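Local coordinates for protein phytochromobilin synthase (Solanum lycopersicum, PDB 6KME) that probably reduces biliverdin IX alpha to the phytochrome chromophore precursor phytochromobilin with electrons from ferredoxin, and holds that bilin substrate bound in this crystal, at residues A[127-132]-A[176-181]; A[227-232]-A[264-269]; A[106-111]-A[210-215]; A[72-77]-A[84-89]. The protein carries 1 engineered substitution. All coordinates share one frame; numbering follows the deposited sequence.

Contact 1. Residues A[127-132]-A[176-181]; sequences VLDLNP and SPIVIW. With BLA (biliverdine IX alpha), chain B.
Asp129 and Ser176 meet at the mouth of an antiparallel strand pair, where strand 180-185 joins 123-131 as one edge strand of the central sheet in this alpha/beta/alpha bilin reductase fold. Leu128 and Ile180 form the hydrogen-bonded pair, with N-H to O bonds in both directions, and their side chains lie side by side on the face covered by helix 188-211. Asp129 can be traced outward from its CB, which rests 3.8 Å from Val179 CG2, while CG sits beside Val179 CB. With CG anti to the backbone N (chi1 -165°), the carboxylate turns toward the loop, where both oxygens use syn lone pairs: OD1 takes Ser176 OG at 2.6 Å, and OD2 takes the Ser176 N-H at 2.8 Å. OD2 also accepts from Asn131 ND2, on its anti side and 27° out of the carboxylate plane, so three bonds fix the buried group. On the other face, Val127 CG2 touches Trp181 CE3. The same Val127 CG2 comes 3.5 Å from CHB of the biliverdin, and Trp181 CH2 lies 3.4 Å from CAA of the bilin. The bilin methyl CMA sits over one face of that indole, whose NE1 donates to Gly165 O. Back at the turn that leads into the strand, Ser176 OG closes an ST turn by accepting from Ile178 N at 3.0 Å.

Contact 2. Residues A[227-232]-A[264-269]; sequences AQHRYL and NGVNEL
This is a helix-to-loop contact: His229 and Leu232, on one side of helix 218-238, hold the loop 264-269 that follows helix 251-262. The polar link is a single bond from His229 NE2 to Val266 O at 2.9 Å. The oxygen lies in the imidazole plane, only 3° out of it, although the N-H is bent (142° at hydrogen). CG anti to the backbone N (chi1 -178°) swings the ring along the helix surface to the loop, and Tyr277 OH pairs with ND1, so both ring nitrogens are engaged and the ring's rotation is fixed. Gly265 O stands at the ring edge, 3.6 Å from His229 CD2. Leu232 does the apolar work: its CD1 packs against Leu269 CD1 at 4.0 Å, and its CB faces Val266 CB at 4.3 Å. Leu232 CD1 also rests on the loop backbone, 3.5 Å from Asn264 O. A beta carbon on Gly265 would run into that same CD1 and press on the preceding carbonyl oxygen, so only glycine fits comfortably. The Leu269 side chain runs aslant to that of Gln228, Leu269 CD1 3.8 Å from Gln228 OE1, an oxygen bonded to Arg82. The result is a loop between two helices docked on helix 218-238, in the helical layer over the sheet, by leucine packing and one histidine-to-carbonyl bond.

Contact 3. Residues A[106-111]-A[210-215]; sequences PEFDLP and DRSEGE
Phe108 and Leu110 close around the hydroxyl of Ser212, and this is the tight half of the contact. Segment 106-111 is the loop joining strands 96-104 and 112-119; segment 210-215 is the linker leaving helix 188-211 for helix 218-238. With OG anti to its own nitrogen (chi1 -173°), Ser212 points the hydroxyl into the loop, in the plane of the Phe108 ring at its edge, 3.4 Å from CD1 and equally near CB. Leu110 CG comes at the same oxygen from 3.6 Å. Farther round the ring, Phe108 CE1 reaches Gly214 CA at 3.5 Å. Cut back to an alanine here, the side chain would no longer touch Gly214 and would wall Ser212 less closely, which would probably leave a gap and let the linker shift. The linker is then fastened by one backbone bond, Glu215 N to Glu107 O, 2.8 Å long and fairly straight at 164°.

The outer side is looser. Glu213 points away from the loop, and the carboxylates of Glu107 and Glu215 both turn off the contact, the latter with OE2 on Asp217 N. A water bridges the rim, bonded to Asp109 OD1, Glu213 O and, at a doubtfully short distance, Ser212 OG; not every acceptor around it can receive a proton at once. Asp109 is also held by Lys145 and Tyr146, and its negative charge is probably balanced there. The chemistry is thus carbon walls round a hydroxyl whose polarity is apparently met by a water, with direct bonding between the two segments left to main chain.

Contact 4. Residues A[72-77]-A[84-89]; sequences QMLSFE and LRSLCI
The ring of Phe76 slants past Leu84 O, 4.1 Å from Phe76 CD2, and touches Leu41 of helix 34-47. The guanidinium of Arg85 leaves on the other face of the sheet: it makes a cation-pi contact with Phe263, a salt bridge from NH1 to Asp99, and a bond from NE to Leu262 O. The third flat group, the amide of Gln72, turns toward the partner strand, the chain bending at chi2 (142°), which brings Gln72 NE2 to 3.5 Å from Cys88 O. Gln72 also touches Lys34 of helix 34-47. An alanine in its place, without CG, CD and the amide, would probably leave Cys88 O less covered and the Lys34 side chain without this neighbour. These strands, 69-77 and 81-91, form a beta hairpin of the central antiparallel sheet, and six N-H to O bonds run between the segments in the pairs Gln72-Cys88, Leu74-Ser86 and Phe76-Leu84. Gln72 O is gripped twice, by Cys88 N at 2.8 Å and by a water that donates to it and also bonds Ser86 OG at 2.7 Å. That Ser86 OG packs 3.5 Å from Leu74 CB. On the face with Arg85, Met73 and Leu87 lie alongside each other, Met73 CG to Leu87 CD1 3.6 Å, and the side chain of Leu87 comes close to the bilin.

From the N terminus, contact 4 comes first, closing the short hairpin 72-89 within the central sheet. Contact 3 opens next, at 106, and shuts only at 215, a long loop that holds all of contact 1 (127 to 181) within it. Contact 2 follows separately, from 227 to 269, through the helical region, and no two contacts cross. Contacts 1 and 4 belong to the same seven-stranded sheet, their centres about 20 Å apart, with contact 1 at one edge of it. Contact 3 ties a strand-joining loop to the helix linker, and its Pro111 packs on Asn131 of contact 1. Asn131 also probably bonds Tyr231 of contact 2, joining sheet to helix.

Contact 1. Residues A[127-132]-A[176-181]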
# COMPACT_ATOMS: atom_id res chain seq x y z
N VAL A 127 -5.51 -4.65 4.12
CA VAL A 127 -5.49 -3.19 3.97
C VAL A 127 -5.72 -2.86 2.49
O VAL A 127 -5.01 -3.36 1.61
CB VAL A 127 -4.18 -2.56 4.49
CG1 VAL A 127 -4.14 -1.06 4.15
CG2 VAL A 127 -4.02 -2.76 5.99
N LEU A 128 -6.73 -2.02 2.23
CA LEU A 128 -7.05 -1.54 0.89
C LEU A 128 -7.29 -0.04 0.99
O LEU A 128 -8.16 0.39 1.75
CB LEU A 128 -8.29 -2.26 0.34
CG LEU A 128 -8.86 -1.77 -1.01
CD1 LEU A 128 -7.82 -1.96 -2.12
CD2 LEU A 128 -10.15 -2.51 -1.32
N ASP A 129 -6.53 0.76 0.22
CA ASP A 129 -6.64 2.20 0.41
C ASP A 129 -6.08 2.96 -0.78
O ASP A 129 -5.32 2.43 -1.60
CB ASP A 129 -5.89 2.64 1.68
CG ASP A 129 -6.26 4.05 2.13
OD1 ASP A 129 -7.38 4.55 1.80
OD2 ASP A 129 -5.43 4.68 2.82
N LEU A 130 -6.51 4.22 -0.87
CA LEU A 130 -5.84 5.24 -1.68
C LEU A 130 -5.03 6.08 -0.69
O LEU A 130 -5.54 7.05 -0.13
CB LEU A 130 -6.87 6.06 -2.47
CG LEU A 130 -7.44 5.45 -3.77
CD1 LEU A 130 -8.08 4.07 -3.57
CD2 LEU A 130 -8.43 6.42 -4.49
N ASN A 131 -3.78 5.66 -0.41
CA ASN A 131 -2.98 6.31 0.64
C ASN A 131 -2.69 7.76 0.23
O ASN A 131 -2.17 7.99 -0.87
CB ASN A 131 -1.64 5.60 0.90
CG ASN A 131 -1.76 4.14 1.45
OD1 ASN A 131 -0.86 3.33 1.21
ND2 ASN A 131 -2.82 3.82 2.20
N PRO A 132 -2.96 8.75 1.08
CA PRO A 132 -2.67 10.14 0.69
C PRO A 132 -1.18 10.40 0.55
O PRO A 132 -0.37 9.97 1.39
CB PRO A 132 -3.27 10.97 1.84
CG PRO A 132 -3.35 10.02 3.01
CD PRO A 132 -3.65 8.67 2.38
N SER A 176 -5.99 6.98 4.40
CA SER A 176 -7.00 7.94 3.99
C SER A 176 -8.29 7.71 4.78
O SER A 176 -8.43 6.70 5.46
CB SER A 176 -7.25 7.81 2.49
OG SER A 176 -8.33 6.93 2.25
N PRO A 177 -9.25 8.64 4.71
CA PRO A 177 -10.54 8.42 5.39
C PRO A 177 -11.38 7.30 4.80
O PRO A 177 -12.39 6.94 5.41
CB PRO A 177 -11.26 9.77 5.25
CG PRO A 177 -10.21 10.76 4.83
CD PRO A 177 -9.20 9.96 4.06
N ILE A 178 -11.03 6.75 3.64
CA ILE A 178 -11.79 5.64 3.08
C ILE A 178 -11.05 4.31 3.23
O ILE A 178 -11.43 3.33 2.59
CB ILE A 178 -12.17 5.89 1.61
CG1 ILE A 178 -10.93 5.94 0.71
CG2 ILE A 178 -13.02 7.16 1.50
CD1 ILE A 178 -11.27 5.92 -0.80
N VAL A 179 -10.00 4.26 4.06
CA VAL A 179 -9.21 3.04 4.19
C VAL A 179 -10.11 1.88 4.61
O VAL A 179 -11.01 2.03 5.44
CB VAL A 179 -8.05 3.22 5.18
CG1 VAL A 179 -8.57 3.54 6.61
CG2 VAL A 179 -7.18 1.97 5.20
N ILE A 180 -9.88 0.73 4.00
CA ILE A 180 -10.44 -0.53 4.46
C ILE A 180 -9.33 -1.26 5.19
O ILE A 180 -8.38 -1.75 4.58
CB ILE A 180 -10.99 -1.37 3.30
CG1 ILE A 180 -12.18 -0.65 2.65
CG2 ILE A 180 -11.38 -2.77 3.79
CD1 ILE A 180 -12.60 -1.27 1.34
N TRP A 181 -9.43 -1.29 6.52
CA TRP A 181 -8.54 -2.07 7.38
C TRP A 181 -9.45 -3.06 8.07
O TRP A 181 -10.38 -2.65 8.79
CB TRP A 181 -7.78 -1.16 8.36
CG TRP A 181 -7.43 -1.82 9.69
CD1 TRP A 181 -7.81 -1.40 10.94
CD2 TRP A 181 -6.64 -3.00 9.88
NE1 TRP A 181 -7.29 -2.26 11.90
CE2 TRP A 181 -6.57 -3.24 11.28
CE3 TRP A 181 -5.96 -3.87 9.01
CZ2 TRP A 181 -5.87 -4.33 11.81
CZ3 TRP A 181 -5.27 -4.95 9.54
CH2 TRP A 181 -5.23 -5.17 10.94
CHA BLA B . -0.76 -7.55 9.65
NA BLA B . -0.62 -5.60 7.95
C1A BLA B . -0.93 -6.10 9.23
C2A BLA B . -1.42 -4.98 10.04
C3A BLA B . -1.38 -3.79 9.19
C4A BLA B . -0.88 -4.19 7.91
CMA BLA B . -1.79 -2.35 9.52
CAA BLA B . -1.84 -5.14 11.52
CBA BLA B . -0.60 -5.15 12.38
CGA BLA B . -0.23 -3.69 12.82
O1A BLA B . -1.16 -3.13 13.33
O2A BLA B . 0.91 -3.40 12.58
CHB BLA B . -0.67 -3.35 6.65
NB BLA B . 0.28 -1.26 7.47
C1B BLA B . -0.04 -2.13 6.40
C2B BLA B . 0.05 -1.15 5.15
C3B BLA B . 0.64 0.05 5.53
C4B BLA B . 0.85 -0.03 7.04
CMB BLA B . -0.24 -1.68 3.75
OB BLA B . 1.40 0.73 7.82
CAB BLA B . 1.06 1.37 4.93
CBB BLA B . 1.70 2.49 5.33
NC BLA B . 1.14 -8.51 4.80
C1C BLA B . 1.38 -7.97 3.51
C2C BLA B . 2.24 -9.01 2.78
C3C BLA B . 2.44 -10.07 3.66
C4C BLA B . 1.73 -9.78 5.00
CMC BLA B . 2.68 -8.71 1.34
OC BLA B . 0.89 -6.88 3.26
CAC BLA B . 3.22 -11.30 3.37
CBC BLA B . 4.32 -11.55 2.62
CHD BLA B . 1.58 -10.40 6.21
ND BLA B . 0.37 -8.64 7.68
C1D BLA B . 0.93 -9.83 7.46
C2D BLA B . 0.87 -10.74 8.68
C3D BLA B . 0.23 -10.03 9.67
C4D BLA B . -0.12 -8.63 9.07
CMD BLA B . 1.46 -12.14 8.62
CAD BLA B . -0.15 -10.37 11.12
CBD BLA B . 1.05 -10.44 12.05
CGD BLA B . 1.74 -9.04 12.37
O1D BLA B . 2.95 -9.10 12.20
O2D BLA B . 0.96 -8.16 12.71

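Contact 2. Residues A[227-232]-A[264-269]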
# COMPACT_ATOMS: atom_id res chain seq x y z
N ALA A 227 7.69 13.48 -0.04
CA ALA A 227 6.55 12.80 0.57
C ALA A 227 6.49 11.33 0.15
O ALA A 227 6.24 10.45 0.99
CB ALA A 227 5.25 13.52 0.21
N GLN A 228 6.72 11.05 -1.13
CA GLN A 228 6.76 9.66 -1.59
C GLN A 228 7.96 8.91 -1.00
O GLN A 228 7.82 7.76 -0.57
CB GLN A 228 6.80 9.58 -3.12
CG GLN A 228 6.74 8.13 -3.62
CD GLN A 228 6.60 7.96 -5.13
OE1 GLN A 228 6.92 6.90 -5.67
NE2 GLN A 228 6.09 8.98 -5.82
N HIS A 229 9.14 9.55 -0.96
CA HIS A 229 10.32 8.88 -0.41
C HIS A 229 10.12 8.54 1.06
O HIS A 229 10.48 7.44 1.50
CB HIS A 229 11.56 9.76 -0.59
CG HIS A 229 12.82 9.11 -0.10
ND1 HIS A 229 13.49 9.54 1.02
CD2 HIS A 229 13.50 8.03 -0.56
CE1 HIS A 229 14.55 8.77 1.22
NE2 HIS A 229 14.58 7.85 0.27
N ARG A 230 9.54 9.46 1.83
CA ARG A 230 9.24 9.20 3.23
C ARG A 230 8.31 8.00 3.38
O ARG A 230 8.51 7.15 4.25
CB ARG A 230 8.63 10.45 3.87
CG ARG A 230 8.22 10.30 5.36
CD ARG A 230 7.66 11.65 5.88
NE ARG A 230 6.99 11.50 7.18
CZ ARG A 230 5.69 11.27 7.33
NH1 ARG A 230 4.90 11.16 6.26
NH2 ARG A 230 5.16 11.14 8.55
N TYR A 231 7.28 7.92 2.53
CA TYR A 231 6.34 6.80 2.55
C TYR A 231 7.05 5.48 2.23
O TYR A 231 6.85 4.48 2.92
CB TYR A 231 5.22 7.07 1.55
CG TYR A 231 4.28 5.91 1.25
CD1 TYR A 231 3.04 5.81 1.89
CD2 TYR A 231 4.60 4.95 0.29
CE1 TYR A 231 2.17 4.78 1.61
CE2 TYR A 231 3.74 3.91 0.00
CZ TYR A 231 2.52 3.83 0.66
OH TYR A 231 1.64 2.81 0.38
N LEU A 232 7.87 5.46 1.17
CA LEU A 232 8.62 4.25 0.83
C LEU A 232 9.57 3.87 1.95
O LEU A 232 9.81 2.68 2.22
CB LEU A 232 9.41 4.45 -0.47
CG LEU A 232 8.60 4.79 -1.71
CD1 LEU A 232 9.52 5.17 -2.89
CD2 LEU A 232 7.69 3.61 -2.07
N ASN A 264 10.74 0.08 -4.33
CA ASN A 264 11.65 0.69 -5.29
C ASN A 264 11.47 2.20 -5.27
O ASN A 264 10.34 2.70 -5.30
CB ASN A 264 11.39 0.13 -6.69
CG ASN A 264 12.23 0.79 -7.75
OD1 ASN A 264 11.86 1.84 -8.27
ND2 ASN A 264 13.36 0.18 -8.09
N GLY A 265 12.58 2.92 -5.19
CA GLY A 265 12.58 4.35 -5.00
C GLY A 265 13.10 4.79 -3.65
O GLY A 265 13.49 5.96 -3.49
N VAL A 266 13.10 3.89 -2.66
CA VAL A 266 13.70 4.26 -1.37
C VAL A 266 15.17 4.61 -1.56
O VAL A 266 15.70 5.48 -0.86
CB VAL A 266 13.47 3.13 -0.34
CG1 VAL A 266 14.16 1.87 -0.78
CG2 VAL A 266 13.96 3.56 1.02
N ASN A 267 15.85 3.98 -2.53
CA ASN A 267 17.24 4.34 -2.79
C ASN A 267 17.37 5.59 -3.67
O ASN A 267 18.28 6.40 -3.46
CB ASN A 267 17.99 3.18 -3.46
CG ASN A 267 18.24 2.03 -2.51
OD1 ASN A 267 18.28 2.20 -1.29
ND2 ASN A 267 18.42 0.83 -3.06
N GLU A 268 16.47 5.78 -4.64
CA GLU A 268 16.70 6.78 -5.68
C GLU A 268 16.02 8.12 -5.43
O GLU A 268 16.52 9.14 -5.91
CB GLU A 268 16.25 6.25 -7.04
N LEU A 269 14.91 8.17 -4.71
CA LEU A 269 14.12 9.39 -4.64
C LEU A 269 14.57 10.34 -3.53
O LEU A 269 14.02 11.44 -3.42
CB LEU A 269 12.64 9.06 -4.45
CG LEU A 269 11.94 8.34 -5.61
CD1 LEU A 269 10.46 8.18 -5.32
CD2 LEU A 269 12.14 9.11 -6.88

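Contact 3. Residues A[106-111]-A[210-215]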
# COMPACT_ATOMS: atom_id res chain seq x y z
N PRO A 106 6.49 11.98 -9.40
CA PRO A 106 6.34 13.11 -8.48
C PRO A 106 5.64 14.33 -9.07
O PRO A 106 5.17 15.18 -8.31
CB PRO A 106 7.80 13.44 -8.10
CG PRO A 106 8.53 12.15 -8.32
CD PRO A 106 7.88 11.52 -9.51
N GLU A 107 5.55 14.44 -10.39
CA GLU A 107 4.80 15.53 -11.00
C GLU A 107 3.29 15.40 -10.79
O GLU A 107 2.57 16.39 -10.93
CB GLU A 107 5.11 15.61 -12.50
CG GLU A 107 6.52 16.09 -12.84
CD GLU A 107 7.60 15.03 -12.62
OE1 GLU A 107 7.26 13.83 -12.49
OE2 GLU A 107 8.79 15.41 -12.58
N PHE A 108 2.80 14.21 -10.47
CA PHE A 108 1.37 13.95 -10.31
C PHE A 108 1.10 13.57 -8.86
O PHE A 108 1.37 12.44 -8.45
CB PHE A 108 0.93 12.85 -11.27
CG PHE A 108 1.25 13.15 -12.71
CD1 PHE A 108 0.36 13.87 -13.49
CD2 PHE A 108 2.46 12.76 -13.25
CE1 PHE A 108 0.66 14.16 -14.81
CE2 PHE A 108 2.77 13.06 -14.57
CZ PHE A 108 1.87 13.76 -15.36
N ASP A 109 0.52 14.51 -8.10
CA ASP A 109 0.39 14.32 -6.66
C ASP A 109 -0.74 13.37 -6.26
O ASP A 109 -1.36 13.53 -5.20
CB ASP A 109 0.19 15.68 -5.98
CG ASP A 109 -1.17 16.30 -6.28
OD1 ASP A 109 -1.79 15.94 -7.30
OD2 ASP A 109 -1.61 17.16 -5.48
N LEU A 110 -0.97 12.34 -7.09
CA LEU A 110 -2.02 11.36 -6.83
C LEU A 110 -1.79 10.61 -5.52
O LEU A 110 -0.65 10.42 -5.09
CB LEU A 110 -2.09 10.33 -7.96
CG LEU A 110 -2.71 10.76 -9.27
CD1 LEU A 110 -2.06 10.01 -10.41
CD2 LEU A 110 -4.21 10.49 -9.21
N PRO A 111 -2.87 10.12 -4.91
CA PRO A 111 -2.70 9.12 -3.85
C PRO A 111 -2.01 7.87 -4.39
O PRO A 111 -2.05 7.57 -5.59
CB PRO A 111 -4.15 8.81 -3.42
CG PRO A 111 -4.92 10.04 -3.78
CD PRO A 111 -4.27 10.56 -5.05
N ASP A 210 -7.11 10.02 -14.29
CA ASP A 210 -7.60 10.76 -15.46
C ASP A 210 -7.49 12.27 -15.26
O ASP A 210 -7.16 13.00 -16.20
CB ASP A 210 -9.08 10.46 -15.74
CG ASP A 210 -9.34 9.03 -16.16
OD1 ASP A 210 -8.37 8.31 -16.51
OD2 ASP A 210 -10.54 8.66 -16.15
N ARG A 211 -7.82 12.74 -14.06
CA ARG A 211 -7.92 14.17 -13.77
C ARG A 211 -6.62 14.76 -13.25
O ARG A 211 -6.57 15.97 -12.97
CB ARG A 211 -9.05 14.39 -12.74
CG ARG A 211 -10.28 15.09 -13.31
CD ARG A 211 -11.08 14.19 -14.25
NE ARG A 211 -12.27 14.86 -14.79
CZ ARG A 211 -13.49 14.75 -14.27
NH1 ARG A 211 -13.69 13.99 -13.19
NH2 ARG A 211 -14.52 15.39 -14.81
N SER A 212 -5.57 13.96 -13.11
CA SER A 212 -4.31 14.44 -12.57
C SER A 212 -3.55 15.23 -13.63
O SER A 212 -3.17 14.68 -14.67
CB SER A 212 -3.48 13.26 -12.05
OG SER A 212 -2.33 13.71 -11.37
N GLU A 213 -3.33 16.51 -13.36
CA GLU A 213 -2.53 17.36 -14.23
C GLU A 213 -1.13 17.49 -13.64
O GLU A 213 -0.96 17.50 -12.42
CB GLU A 213 -3.19 18.72 -14.42
CG GLU A 213 -4.66 18.65 -14.83
CD GLU A 213 -4.86 18.35 -16.33
OE1 GLU A 213 -4.09 18.90 -17.16
OE2 GLU A 213 -5.78 17.57 -16.67
N GLY A 214 -0.14 17.56 -14.52
CA GLY A 214 1.23 17.58 -14.05
C GLY A 214 1.58 18.89 -13.37
O GLY A 214 1.18 19.97 -13.81
N GLU A 215 2.32 18.78 -12.27
CA GLU A 215 2.85 19.95 -11.58
C GLU A 215 3.97 20.59 -12.39
O GLU A 215 4.84 19.90 -12.93
CB GLU A 215 3.36 19.53 -10.19
CG GLU A 215 3.93 20.66 -9.34
CD GLU A 215 2.92 21.76 -9.09
OE1 GLU A 215 1.94 21.51 -8.36
OE2 GLU A 215 3.09 22.87 -9.64
O HOH W 1 -2.01 15.90 -10.20

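Contact 4. Residues A[72-77]-A[84-89]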
# COMPACT_ATOMS: atom_id res chain seq x y z
N GLN A 72 5.46 -14.53 -7.29
CA GLN A 72 5.33 -14.05 -8.66
C GLN A 72 5.28 -12.53 -8.65
O GLN A 72 4.50 -11.94 -7.90
CB GLN A 72 4.07 -14.62 -9.33
CG GLN A 72 3.97 -16.12 -9.29
CD GLN A 72 2.55 -16.60 -9.07
OE1 GLN A 72 1.71 -16.53 -9.97
NE2 GLN A 72 2.25 -17.06 -7.85
N MET A 73 6.12 -11.91 -9.48
CA MET A 73 6.26 -10.46 -9.47
C MET A 73 6.07 -9.89 -10.87
O MET A 73 6.59 -10.43 -11.86
CB MET A 73 7.61 -10.04 -8.90
CG MET A 73 7.73 -10.38 -7.43
SD MET A 73 9.40 -10.35 -6.80
CE MET A 73 10.06 -11.89 -7.45
N LEU A 74 5.34 -8.78 -10.95
CA LEU A 74 5.09 -8.08 -12.20
C LEU A 74 5.33 -6.60 -11.99
O LEU A 74 5.12 -6.09 -10.89
CB LEU A 74 3.66 -8.30 -12.68
CG LEU A 74 3.19 -9.71 -12.99
CD1 LEU A 74 1.68 -9.70 -13.08
CD2 LEU A 74 3.81 -10.20 -14.30
N SER A 75 5.78 -5.89 -13.03
CA SER A 75 5.99 -4.46 -12.85
C SER A 75 5.80 -3.73 -14.18
O SER A 75 6.11 -4.25 -15.26
CB SER A 75 7.38 -4.17 -12.25
OG SER A 75 8.43 -4.79 -12.97
N PHE A 76 5.27 -2.52 -14.08
CA PHE A 76 4.92 -1.71 -15.24
C PHE A 76 5.11 -0.25 -14.89
O PHE A 76 5.26 0.12 -13.72
CB PHE A 76 3.48 -1.97 -15.69
CG PHE A 76 3.19 -3.40 -16.01
CD1 PHE A 76 3.46 -3.92 -17.27
CD2 PHE A 76 2.67 -4.25 -15.04
CE1 PHE A 76 3.19 -5.24 -17.55
CE2 PHE A 76 2.40 -5.57 -15.32
CZ PHE A 76 2.67 -6.07 -16.57
N GLU A 77 5.11 0.59 -15.92
CA GLU A 77 5.01 2.03 -15.73
C GLU A 77 4.08 2.59 -16.79
O GLU A 77 3.64 1.87 -17.70
CB GLU A 77 6.39 2.72 -15.76
CG GLU A 77 7.30 2.34 -16.91
CD GLU A 77 8.71 2.87 -16.70
OE1 GLU A 77 9.48 2.26 -15.92
OE2 GLU A 77 9.03 3.92 -17.29
N LEU A 84 3.98 0.55 -11.26
CA LEU A 84 2.85 -0.30 -10.89
C LEU A 84 3.42 -1.70 -10.72
O LEU A 84 3.97 -2.25 -11.68
CB LEU A 84 1.77 -0.28 -11.96
CG LEU A 84 0.49 -1.09 -11.73
CD1 LEU A 84 -0.29 -0.49 -10.60
CD2 LEU A 84 -0.37 -1.10 -13.01
N ARG A 85 3.30 -2.27 -9.52
CA ARG A 85 3.97 -3.54 -9.27
C ARG A 85 3.11 -4.43 -8.38
O ARG A 85 2.36 -3.96 -7.51
CB ARG A 85 5.38 -3.33 -8.69
CG ARG A 85 5.50 -3.37 -7.16
CD ARG A 85 4.87 -2.16 -6.49
NE ARG A 85 5.08 -2.12 -5.03
CZ ARG A 85 4.35 -2.78 -4.14
NH1 ARG A 85 3.37 -3.58 -4.55
NH2 ARG A 85 4.59 -2.66 -2.83
N SER A 86 3.21 -5.74 -8.62
CA SER A 86 2.48 -6.72 -7.84
C SER A 86 3.41 -7.84 -7.40
O SER A 86 4.31 -8.26 -8.14
CB SER A 86 1.31 -7.31 -8.63
OG SER A 86 1.77 -8.06 -9.74
N LEU A 87 3.18 -8.32 -6.19
CA LEU A 87 3.76 -9.55 -5.68
C LEU A 87 2.59 -10.44 -5.31
O LEU A 87 1.67 -10.01 -4.61
CB LEU A 87 4.66 -9.30 -4.47
CG LEU A 87 5.07 -10.54 -3.65
CD1 LEU A 87 5.97 -11.48 -4.46
CD2 LEU A 87 5.75 -10.14 -2.35
N CYS A 88 2.58 -11.66 -5.85
CA CYS A 88 1.51 -12.61 -5.58
C CYS A 88 2.13 -13.91 -5.10
O CYS A 88 3.05 -14.45 -5.73
CB CYS A 88 0.65 -12.84 -6.83
SG CYS A 88 -0.81 -13.83 -6.47
N ILE A 89 1.66 -14.41 -3.96
CA ILE A 89 2.23 -15.59 -3.33
C ILE A 89 1.11 -16.60 -3.14
O ILE A 89 0.05 -16.27 -2.60
CB ILE A 89 2.91 -15.26 -1.98
CG1 ILE A 89 3.92 -14.12 -2.14
CG2 ILE A 89 3.59 -16.47 -1.42
CD1 ILE A 89 4.61 -13.73 -0.84
O HOH W 2 2.45 -10.59 -9.31